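Local structure of nucleoporin NUP82 (Chaetomium thermophilum, 5CWW) at residues B[124-128]-B[346-350]; B[137-143]-B[158-163]; B[288-294]-B[354-360]. The protein probably serves as a structural component of the nuclear pore complex and a docking site for transport factors, here represented by its N-terminal beta-propeller domain. All coordinates share one frame; numbering follows the deposited sequence.

How the contacts relate
Contact 2 pairs the third and fourth strands of one propeller blade and lies partly buried between the neighbouring blades. Contact 3 is also partly buried, but it joins strands 291-292 and 354-358 of a small sheet beside two helices. Contact 1 is a surface touch between a turn of the same blade as contact 2 and a loop next in sequence to strand 354-358. Contacts 1 and 2 meet directly, since D127 O lies 3.0 Å from L142 N; contacts 2 and 3 stay about 13 Å apart at their nearest atoms. Backbone ladders and aromatic packing hold contacts 2 and 3, whereas contact 1 relies on a few van der Waals touches.

Contact 1. Residues B[124-128]-B[346-350]; sequences PNQDF and EEATG
The amide of N125 turns one face toward the 346-350 loop, and two oxygens lie above that face, the hydroxyl OG1 of T349 and the carboxylate OE2 of E347. T349 OG1 comes closest at the root of the side chain, 3.5 Å from N125 CB, and rides above the amide carbon at 4.0 Å from N125 CG. E347 reaches in on an extended chain, but its OE2 stays 4.2 Å from N125 OD1, and the carboxylate and amide planes are turned 68° apart. The second flat group is the carboxylate of D127. The methyl of T349 sits over one of its faces, with CG2 3.4 Å from D127 OD2 and 3.6 Å from D127 CG. Farther along, A348 CB approaches D127 OD2 at 4.2 Å. One torsion of T349 serves both partners: with OG1 between the backbone N and the carbonyl carbon (chi1 75°), the hydroxyl faces N125 while CG2 is swung onto D127.

The polar ends of N125 and D127 are bonded outside the contact. D127 OD2 pairs with H188 NE2 and its OD1 with S123 OG, two bonds that hold the carboxylate's rotation independently of the 346-350 loop; N125 ND2 makes a weak bond to N186 O. On the other side, residues E347 to G350 form a type I beta turn, closed by a weak bond from G350 N to E347 O, which projects A348 and T349 at its corner.

Segment 124-128 links strands 119-122 and 128-132 of one propeller blade, and H188 occupies the corresponding turn before strand 189-194 of the next blade. The arrangement thus belongs to a beta-propeller whose inter-strand turns, joined from blade to blade, are touched at the surface by a loop of an inserted region.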
loop_
_atom_site.group_PDB
_atom_site.type_symbol
_atom_site.label_atom_id
_atom_site.label_comp_id
_atom_site.label_asym_id
_atom_site.label_seq_id
_atom_site.Cartn_x
_atom_site.Cartn_y
_atom_site.Cartn_z
ATOM N N PRO B 124 16.543 -0.641 4.596
ATOM C CA PRO B 124 17.434 -1.161 3.548
ATOM C C PRO B 124 18.853 -1.464 4.029
ATOM O O PRO B 124 19.375 -2.538 3.735
ATOM C CB PRO B 124 17.446 -0.033 2.510
ATOM C CG PRO B 124 16.149 0.662 2.702
ATOM C CD PRO B 124 15.878 0.605 4.176
ATOM N N ASN B 125 19.462 -0.532 4.754
ATOM C CA ASN B 125 20.818 -0.723 5.258
ATOM C C ASN B 125 20.832 -1.403 6.626
ATOM O O ASN B 125 21.888 -1.560 7.239
ATOM C CB ASN B 125 21.542 0.621 5.324
ATOM C CG ASN B 125 21.712 1.253 3.957
ATOM O OD1 ASN B 125 21.892 0.556 2.957
ATOM N ND2 ASN B 125 21.644 2.577 3.902
ATOM N N GLN B 126 19.650 -1.794 7.095
ATOM C CA GLN B 126 19.513 -2.648 8.272
ATOM C C GLN B 126 20.052 -1.999 9.546
ATOM O O GLN B 126 20.576 -2.685 10.423
ATOM C CB GLN B 126 20.223 -3.986 8.027
ATOM C CG GLN B 126 19.741 -4.712 6.779
ATOM C CD GLN B 126 20.472 -6.016 6.533
ATOM O OE1 GLN B 126 21.662 -6.145 6.829
ATOM N NE2 GLN B 126 19.762 -6.996 5.984
ATOM N N ASP B 127 19.911 -0.680 9.641
ATOM C CA ASP B 127 20.302 0.054 10.842
ATOM C C ASP B 127 19.077 0.564 11.604
ATOM O O ASP B 127 19.138 0.760 12.818
ATOM C CB ASP B 127 21.227 1.221 10.481
ATOM C CG ASP B 127 20.698 2.054 9.328
ATOM O OD1 ASP B 127 19.734 1.619 8.661
ATOM O OD2 ASP B 127 21.255 3.144 9.084
ATOM N N PHE B 128 17.971 0.769 10.890
ATOM C CA PHE B 128 16.704 1.172 11.505
ATOM C C PHE B 128 15.665 0.059 11.404
ATOM O O PHE B 128 15.626 -0.681 10.419
ATOM C CB PHE B 128 16.140 2.438 10.844
ATOM C CG PHE B 128 16.950 3.687 11.083
ATOM C CD1 PHE B 128 18.106 3.666 11.845
ATOM C CD2 PHE B 128 16.535 4.895 10.542
ATOM C CE1 PHE B 128 18.836 4.821 12.054
ATOM C CE2 PHE B 128 17.258 6.051 10.751
ATOM C CZ PHE B 128 18.410 6.015 11.508
ATOM N N GLU B 346 28.381 10.918 2.719
ATOM C CA GLU B 346 28.785 9.596 3.177
ATOM C C GLU B 346 27.608 8.637 3.313
ATOM O O GLU B 346 26.445 9.030 3.214
ATOM C CB GLU B 346 29.516 9.742 4.527
ATOM C CG GLU B 346 30.292 8.522 5.035
ATOM C CD GLU B 346 31.463 8.137 4.148
ATOM O OE1 GLU B 346 31.714 8.837 3.146
ATOM O OE2 GLU B 346 32.126 7.123 4.447
ATOM N N GLU B 347 27.936 7.375 3.556
ATOM C CA GLU B 347 26.958 6.339 3.841
ATOM C C GLU B 347 26.925 6.065 5.340
ATOM O O GLU B 347 27.968 5.865 5.963
ATOM C CB GLU B 347 27.302 5.078 3.053
ATOM C CG GLU B 347 26.258 3.975 3.114
ATOM C CD GLU B 347 26.523 2.870 2.107
ATOM O OE1 GLU B 347 27.656 2.794 1.586
ATOM O OE2 GLU B 347 25.596 2.079 1.835
ATOM N N ALA B 348 25.725 6.073 5.914
ATOM C CA ALA B 348 25.553 5.933 7.357
ATOM C C ALA B 348 26.159 4.631 7.874
ATOM O O ALA B 348 26.837 4.616 8.902
ATOM C CB ALA B 348 24.080 6.005 7.715
ATOM N N THR B 349 25.902 3.544 7.154
ATOM C CA THR B 349 26.455 2.237 7.489
ATOM C C THR B 349 27.481 1.839 6.441
ATOM O O THR B 349 27.637 0.656 6.137
ATOM C CB THR B 349 25.367 1.151 7.557
ATOM O OG1 THR B 349 24.955 0.801 6.229
ATOM C CG2 THR B 349 24.165 1.634 8.353
ATOM N N GLY B 350 28.177 2.832 5.894
ATOM C CA GLY B 350 29.037 2.597 4.754
ATOM C C GLY B 350 30.378 3.296 4.724
ATOM O O GLY B 350 30.712 4.151 5.544
#

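Contact 2. Residues B[137-143]-B[158-163]; sequences VHICILP and PKFWTL
F160 lays one face of its ring against C140 across the third and fourth strands of a four-stranded propeller blade, 137-141 and 160-162, which run antiparallel. The contact is of the sulfur-aromatic kind: C140 SG stands 3.9 Å from the ring centroid and 24° off the normal, with CB beside it over the same face in a CH-pi contact. The sulfur is placed there because it lies anti to the backbone N of C140 (chi1 -179°). H138 and T162 follow on this side of the sheet, lying side by side and pointing the same way, with the imidazole near T162 OG1. At the other end, P158 packs its ring carbons on C140 SG and P143.

The opposite side carries I139, I141 and W161. I141 crosses the indole obliquely, its CG1 meeting the ring edge at W161 CD1, 3.7 Å away, while K159 CE, from the same segment as the indole, lies over one indole face. L163 runs alongside V137, and their branches V137 CG1 and L163 CD2 are pressed to 3.4 Å, tighter than usual for two carbons.

These two sides look at different blades. F160 and P158 pack on I109 of strand 106-110, whereas I139 and L163 meet L190 of strand 189-194; W161 also stacks with F212. Between the faces, I139 and W161 form a hydrogen-bonded pair: I139 N to W161 O and W161 N to I139 O are both 2.7 Å, and both bonds are nearly straight (170°). I141 N donates to K159 O, and L163 N donates to V137 O at 2.9 Å. In the V137/L163 pair the second link goes through a water, 3.0 Å from V137 N and 2.8 Å from L163 O.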
loop_
_atom_site.group_PDB
_atom_site.type_symbol
_atom_site.label_atom_id
_atom_site.label_comp_id
_atom_site.label_asym_id
_atom_site.label_seq_id
_atom_site.Cartn_x
_atom_site.Cartn_y
_atom_site.Cartn_z
ATOM N N VAL B 137 3.580 3.847 15.527
ATOM C CA VAL B 137 4.814 3.519 14.824
ATOM C C VAL B 137 6.019 4.029 15.608
ATOM O O VAL B 137 6.123 5.223 15.895
ATOM C CB VAL B 137 4.844 4.125 13.405
ATOM C CG1 VAL B 137 6.112 3.706 12.665
ATOM C CG2 VAL B 137 3.615 3.707 12.614
ATOM N N HIS B 138 6.920 3.114 15.957
ATOM C CA HIS B 138 8.188 3.475 16.579
ATOM C C HIS B 138 9.350 3.070 15.679
ATOM O O HIS B 138 9.281 2.057 14.985
ATOM C CB HIS B 138 8.339 2.808 17.946
ATOM C CG HIS B 138 7.416 3.350 18.990
ATOM N ND1 HIS B 138 6.087 2.993 19.069
ATOM C CD2 HIS B 138 7.632 4.225 20.001
ATOM C CE1 HIS B 138 5.524 3.622 20.085
ATOM N NE2 HIS B 138 6.440 4.376 20.666
ATOM N N ILE B 139 10.411 3.872 15.697
ATOM C CA ILE B 139 11.632 3.557 14.968
ATOM C C ILE B 139 12.722 3.179 15.957
ATOM O O ILE B 139 13.128 3.992 16.789
ATOM C CB ILE B 139 12.113 4.740 14.109
ATOM C CG1 ILE B 139 10.990 5.236 13.194
ATOM C CG2 ILE B 139 13.350 4.347 13.299
ATOM C CD1 ILE B 139 10.446 4.190 12.248
ATOM N N CYS B 140 13.190 1.939 15.864
ATOM C CA CYS B 140 14.253 1.458 16.731
ATOM C C CYS B 140 15.606 1.614 16.057
ATOM O O CYS B 140 15.835 1.083 14.969
ATOM C CB CYS B 140 14.027 -0.006 17.107
ATOM S SG CYS B 140 15.301 -0.680 18.210
ATOM N N ILE B 141 16.495 2.357 16.705
ATOM C CA ILE B 141 17.880 2.445 16.273
ATOM C C ILE B 141 18.568 1.162 16.706
ATOM O O ILE B 141 18.896 0.990 17.880
ATOM C CB ILE B 141 18.599 3.669 16.873
ATOM C CG1 ILE B 141 17.755 4.935 16.681
ATOM C CG2 ILE B 141 19.977 3.840 16.247
ATOM C CD1 ILE B 141 17.337 5.199 15.249
ATOM N N LEU B 142 18.772 0.257 15.757
ATOM C CA LEU B 142 19.286 -1.070 16.073
ATOM C C LEU B 142 20.678 -0.983 16.695
ATOM O O LEU B 142 21.525 -0.228 16.225
ATOM C CB LEU B 142 19.307 -1.942 14.817
ATOM C CG LEU B 142 17.925 -2.221 14.218
ATOM C CD1 LEU B 142 18.043 -3.020 12.928
ATOM C CD2 LEU B 142 17.035 -2.959 15.216
ATOM N N PRO B 143 20.916 -1.764 17.763
ATOM C CA PRO B 143 22.186 -1.652 18.484
ATOM C C PRO B 143 23.322 -2.419 17.824
ATOM O O PRO B 143 23.091 -3.206 16.905
ATOM C CB PRO B 143 21.854 -2.262 19.845
ATOM C CG PRO B 143 20.855 -3.318 19.519
ATOM C CD PRO B 143 20.037 -2.782 18.367
ATOM N N PRO B 158 18.637 0.218 23.703
ATOM C CA PRO B 158 18.390 0.635 22.318
ATOM C C PRO B 158 17.402 1.793 22.219
ATOM O O PRO B 158 16.325 1.741 22.815
ATOM C CB PRO B 158 17.818 -0.629 21.668
ATOM C CG PRO B 158 18.335 -1.749 22.496
ATOM C CD PRO B 158 18.386 -1.221 23.896
ATOM N N LYS B 159 17.772 2.824 21.467
ATOM C CA LYS B 159 16.939 4.010 21.321
ATOM C C LYS B 159 15.709 3.729 20.462
ATOM O O LYS B 159 15.808 3.131 19.390
ATOM C CB LYS B 159 17.754 5.156 20.710
ATOM C CG LYS B 159 16.976 6.451 20.487
ATOM C CD LYS B 159 16.447 7.020 21.797
ATOM C CE LYS B 159 15.725 8.340 21.587
ATOM N NZ LYS B 159 15.150 8.862 22.858
ATOM N N PHE B 160 14.552 4.160 20.956
ATOM C CA PHE B 160 13.295 4.090 20.217
ATOM C C PHE B 160 12.773 5.498 19.963
ATOM O O PHE B 160 12.679 6.304 20.889
ATOM C CB PHE B 160 12.248 3.281 20.984
ATOM C CG PHE B 160 12.422 1.794 20.876
ATOM C CD1 PHE B 160 13.339 1.128 21.671
ATOM C CD2 PHE B 160 11.651 1.059 19.991
ATOM C CE1 PHE B 160 13.495 -0.242 21.575
ATOM C CE2 PHE B 160 11.801 -0.311 19.892
ATOM C CZ PHE B 160 12.726 -0.962 20.683
ATOM N N TRP B 161 12.442 5.788 18.709
ATOM C CA TRP B 161 11.871 7.077 18.334
ATOM C C TRP B 161 10.397 6.925 17.995
ATOM O O TRP B 161 10.023 6.052 17.212
ATOM C CB TRP B 161 12.607 7.675 17.135
ATOM C CG TRP B 161 14.005 8.117 17.414
ATOM C CD1 TRP B 161 15.119 7.333 17.479
ATOM C CD2 TRP B 161 14.444 9.459 17.652
ATOM N NE1 TRP B 161 16.225 8.105 17.748
ATOM C CE2 TRP B 161 15.836 9.414 17.858
ATOM C CE3 TRP B 161 13.792 10.694 17.712
ATOM C CZ2 TRP B 161 16.588 10.555 18.121
ATOM C CZ3 TRP B 161 14.540 11.825 17.973
ATOM C CH2 TRP B 161 15.923 11.749 18.175
ATOM N N THR B 162 9.564 7.776 18.582
ATOM C CA THR B 162 8.151 7.815 18.232
ATOM C C THR B 162 7.986 8.498 16.881
ATOM O O THR B 162 8.533 9.576 16.656
ATOM C CB THR B 162 7.318 8.562 19.291
ATOM O OG1 THR B 162 7.428 7.889 20.550
ATOM C CG2 THR B 162 5.852 8.621 18.888
ATOM N N LEU B 163 7.229 7.866 15.990
ATOM C CA LEU B 163 6.976 8.411 14.661
ATOM C C LEU B 163 5.573 9.004 14.601
ATOM O O LEU B 163 4.581 8.293 14.772
ATOM C CB LEU B 163 7.142 7.331 13.591
ATOM C CG LEU B 163 7.200 7.833 12.146
ATOM C CD1 LEU B 163 8.534 8.506 11.861
ATOM C CD2 LEU B 163 6.948 6.697 11.163
HETATM O O HOH W 1 3.163 6.598 16.531
#

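Contact 3. Residues B[288-294]-B[354-360]; sequences LPQRWTP and IEVYTRP
W292 is the tightly packed heart of an antiparallel pairing between strand 291-292 and strand 354-358, the central strand of a three-stranded sheet that stands beside helices 298-315 and 321-338 next to the propeller. Its indole is sandwiched: Y357 CB lies 3.4 Å above one face, offset toward the rim, and L288 CD1, from its own segment, stands 3.8 Å above the centre of the other. With CG of W292 between its backbone N and carbonyl carbon (chi1 56°), the ring folds back across the partner strand, and NE1 donates to T358 O at 3.1 Å. That oxygen lies in the indole plane, yet NE1 comes from above the carbonyl plane rather than onto a lone pair. The P294 and Y357 side chains cross at about a right angle, with P294 CD touching Y357 CD1. Y357 OH donates a hydrogen bond to E355 OE1 (2.9 Å), from above the carboxylate plane. Helix residues close this side, I337 against W292 and I299 against both P294 and Y357.

The backbone bonds are regular at W292 and Y357, which donate to each other's carbonyls. Beyond them, R359 N donates to Q290 O, and the R359 side chain doubles back on L288. Its guanidinium takes L288 O edge-on with two nitrogens, NE at 2.9 Å and NH2 at 3.1 Å, both from the same face of the carbonyl. Q290 CA covers one guanidinium face. At the other strand end T293 packs its methyl closely on I354, while its OG1 makes just a weak bond to E355 O.

The looser side carries R291 and T358. R291 is exposed to solvent; its CG comes no nearer than 4.2 Å to T358 CG2, and its tip leads away from the partner strand. Nearby, a water lies between Q290 OE1 and R359 NH2, held by weak bonds to both.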
loop_
_atom_site.group_PDB
_atom_site.type_symbol
_atom_site.label_atom_id
_atom_site.label_comp_id
_atom_site.label_asym_id
_atom_site.label_seq_id
_atom_site.Cartn_x
_atom_site.Cartn_y
_atom_site.Cartn_z
ATOM N N LEU B 288 8.498 10.512 -4.638
ATOM C CA LEU B 288 9.855 10.686 -4.133
ATOM C C LEU B 288 9.877 11.510 -2.849
ATOM O O LEU B 288 9.062 12.418 -2.677
ATOM C CB LEU B 288 10.733 11.362 -5.190
ATOM C CG LEU B 288 11.163 10.521 -6.394
ATOM C CD1 LEU B 288 11.810 11.412 -7.442
ATOM C CD2 LEU B 288 12.123 9.420 -5.975
ATOM N N PRO B 289 10.812 11.201 -1.938
ATOM C CA PRO B 289 11.050 12.133 -0.832
ATOM C C PRO B 289 11.734 13.403 -1.337
ATOM O O PRO B 289 12.081 13.467 -2.516
ATOM C CB PRO B 289 11.955 11.339 0.119
ATOM C CG PRO B 289 12.549 10.262 -0.710
ATOM C CD PRO B 289 11.561 9.944 -1.777
ATOM N N GLN B 290 11.911 14.393 -0.466
ATOM C CA GLN B 290 12.516 15.664 -0.862
ATOM C C GLN B 290 13.896 15.460 -1.470
ATOM O O GLN B 290 14.308 16.202 -2.362
ATOM C CB GLN B 290 12.622 16.608 0.338
ATOM C CG GLN B 290 11.284 17.063 0.878
ATOM C CD GLN B 290 11.417 18.073 1.999
ATOM O OE1 GLN B 290 10.759 19.115 1.991
ATOM N NE2 GLN B 290 12.261 17.767 2.977
ATOM N N ARG B 291 14.604 14.452 -0.973
ATOM C CA ARG B 291 15.925 14.108 -1.479
ATOM C C ARG B 291 15.992 12.606 -1.717
ATOM O O ARG B 291 15.419 11.831 -0.953
ATOM C CB ARG B 291 17.007 14.555 -0.496
ATOM C CG ARG B 291 17.335 16.037 -0.579
ATOM C CD ARG B 291 18.180 16.493 0.599
ATOM N NE ARG B 291 17.356 16.885 1.741
ATOM C CZ ARG B 291 16.865 18.107 1.936
ATOM N NH1 ARG B 291 17.106 19.080 1.065
ATOM N NH2 ARG B 291 16.126 18.359 3.007
ATOM N N TRP B 292 16.689 12.197 -2.773
ATOM C CA TRP B 292 16.703 10.794 -3.177
ATOM C C TRP B 292 18.031 10.389 -3.815
ATOM O O TRP B 292 18.770 11.227 -4.333
ATOM C CB TRP B 292 15.547 10.515 -4.145
ATOM C CG TRP B 292 15.537 11.391 -5.366
ATOM C CD1 TRP B 292 15.359 12.744 -5.406
ATOM C CD2 TRP B 292 15.697 10.970 -6.727
ATOM N NE1 TRP B 292 15.406 13.191 -6.705
ATOM C CE2 TRP B 292 15.612 12.122 -7.535
ATOM C CE3 TRP B 292 15.907 9.731 -7.340
ATOM C CZ2 TRP B 292 15.731 12.071 -8.921
ATOM C CZ3 TRP B 292 16.024 9.683 -8.718
ATOM C CH2 TRP B 292 15.936 10.845 -9.493
ATOM N N THR B 293 18.317 9.092 -3.759
ATOM C CA THR B 293 19.564 8.528 -4.268
ATOM C C THR B 293 19.266 7.444 -5.302
ATOM O O THR B 293 18.810 6.361 -4.943
ATOM C CB THR B 293 20.411 7.922 -3.136
ATOM O OG1 THR B 293 20.767 8.949 -2.204
ATOM C CG2 THR B 293 21.681 7.275 -3.685
ATOM N N PRO B 294 19.515 7.731 -6.590
ATOM C CA PRO B 294 19.303 6.715 -7.624
ATOM C C PRO B 294 20.556 5.891 -7.901
ATOM O O PRO B 294 21.662 6.399 -7.727
ATOM C CB PRO B 294 18.933 7.550 -8.846
ATOM C CG PRO B 294 19.728 8.804 -8.670
ATOM C CD PRO B 294 19.828 9.046 -7.178
ATOM N N ILE B 354 27.866 8.763 -2.414
ATOM C CA ILE B 354 26.920 8.562 -3.498
ATOM C C ILE B 354 26.120 9.822 -3.810
ATOM O O ILE B 354 25.923 10.686 -2.955
ATOM C CB ILE B 354 25.933 7.418 -3.133
ATOM C CG1 ILE B 354 25.163 6.920 -4.360
ATOM C CG2 ILE B 354 24.974 7.859 -2.017
ATOM C CD1 ILE B 354 26.024 6.204 -5.377
ATOM N N GLU B 355 25.670 9.903 -5.058
ATOM C CA GLU B 355 24.932 11.049 -5.568
ATOM C C GLU B 355 23.578 11.230 -4.892
ATOM O O GLU B 355 22.833 10.269 -4.702
ATOM C CB GLU B 355 24.736 10.904 -7.079
ATOM C CG GLU B 355 26.034 10.885 -7.870
ATOM C CD GLU B 355 25.806 10.815 -9.368
ATOM O OE1 GLU B 355 24.660 10.542 -9.788
ATOM O OE2 GLU B 355 26.773 11.034 -10.128
ATOM N N VAL B 356 23.269 12.474 -4.539
ATOM C CA VAL B 356 21.998 12.813 -3.913
ATOM C C VAL B 356 21.330 13.942 -4.684
ATOM O O VAL B 356 21.896 15.024 -4.839
ATOM C CB VAL B 356 22.180 13.237 -2.442
ATOM C CG1 VAL B 356 20.833 13.560 -1.804
ATOM C CG2 VAL B 356 22.893 12.144 -1.659
ATOM N N TYR B 357 20.119 13.676 -5.161
ATOM C CA TYR B 357 19.329 14.660 -5.888
ATOM C C TYR B 357 18.156 15.129 -5.040
ATOM O O TYR B 357 17.770 14.462 -4.080
ATOM C CB TYR B 357 18.808 14.079 -7.204
ATOM C CG TYR B 357 19.883 13.652 -8.177
ATOM C CD1 TYR B 357 20.524 12.428 -8.041
ATOM C CD2 TYR B 357 20.243 14.465 -9.242
ATOM C CE1 TYR B 357 21.503 12.032 -8.933
ATOM C CE2 TYR B 357 21.220 14.077 -10.140
ATOM C CZ TYR B 357 21.845 12.859 -9.981
ATOM O OH TYR B 357 22.819 12.469 -10.870
ATOM N N THR B 358 17.596 16.278 -5.400
ATOM C CA THR B 358 16.374 16.764 -4.774
ATOM C C THR B 358 15.197 16.444 -5.683
ATOM O O THR B 358 15.363 16.280 -6.891
ATOM C CB THR B 358 16.418 18.278 -4.507
ATOM O OG1 THR B 358 16.250 18.991 -5.739
ATOM C CG2 THR B 358 17.739 18.674 -3.862
ATOM N N ARG B 359 14.010 16.337 -5.097
ATOM C CA ARG B 359 12.815 16.049 -5.876
ATOM C C ARG B 359 12.496 17.229 -6.786
ATOM O O ARG B 359 12.516 18.374 -6.336
ATOM C CB ARG B 359 11.623 15.766 -4.966
ATOM C CG ARG B 359 10.375 15.315 -5.708
ATOM C CD ARG B 359 9.117 15.774 -4.998
ATOM N NE ARG B 359 8.981 15.176 -3.672
ATOM C CZ ARG B 359 9.037 15.838 -2.519
ATOM N NH1 ARG B 359 9.236 17.149 -2.487
ATOM N NH2 ARG B 359 8.896 15.175 -1.381
ATOM N N PRO B 360 12.217 16.960 -8.071
ATOM C CA PRO B 360 11.709 18.033 -8.929
ATOM C C PRO B 360 10.452 18.666 -8.346
ATOM O O PRO B 360 9.604 17.951 -7.809
ATOM C CB PRO B 360 11.403 17.314 -10.244
ATOM C CG PRO B 360 12.360 16.172 -10.268
ATOM C CD PRO B 360 12.478 15.726 -8.835
HETATM O O HOH W 2 8.158 17.761 0.686
#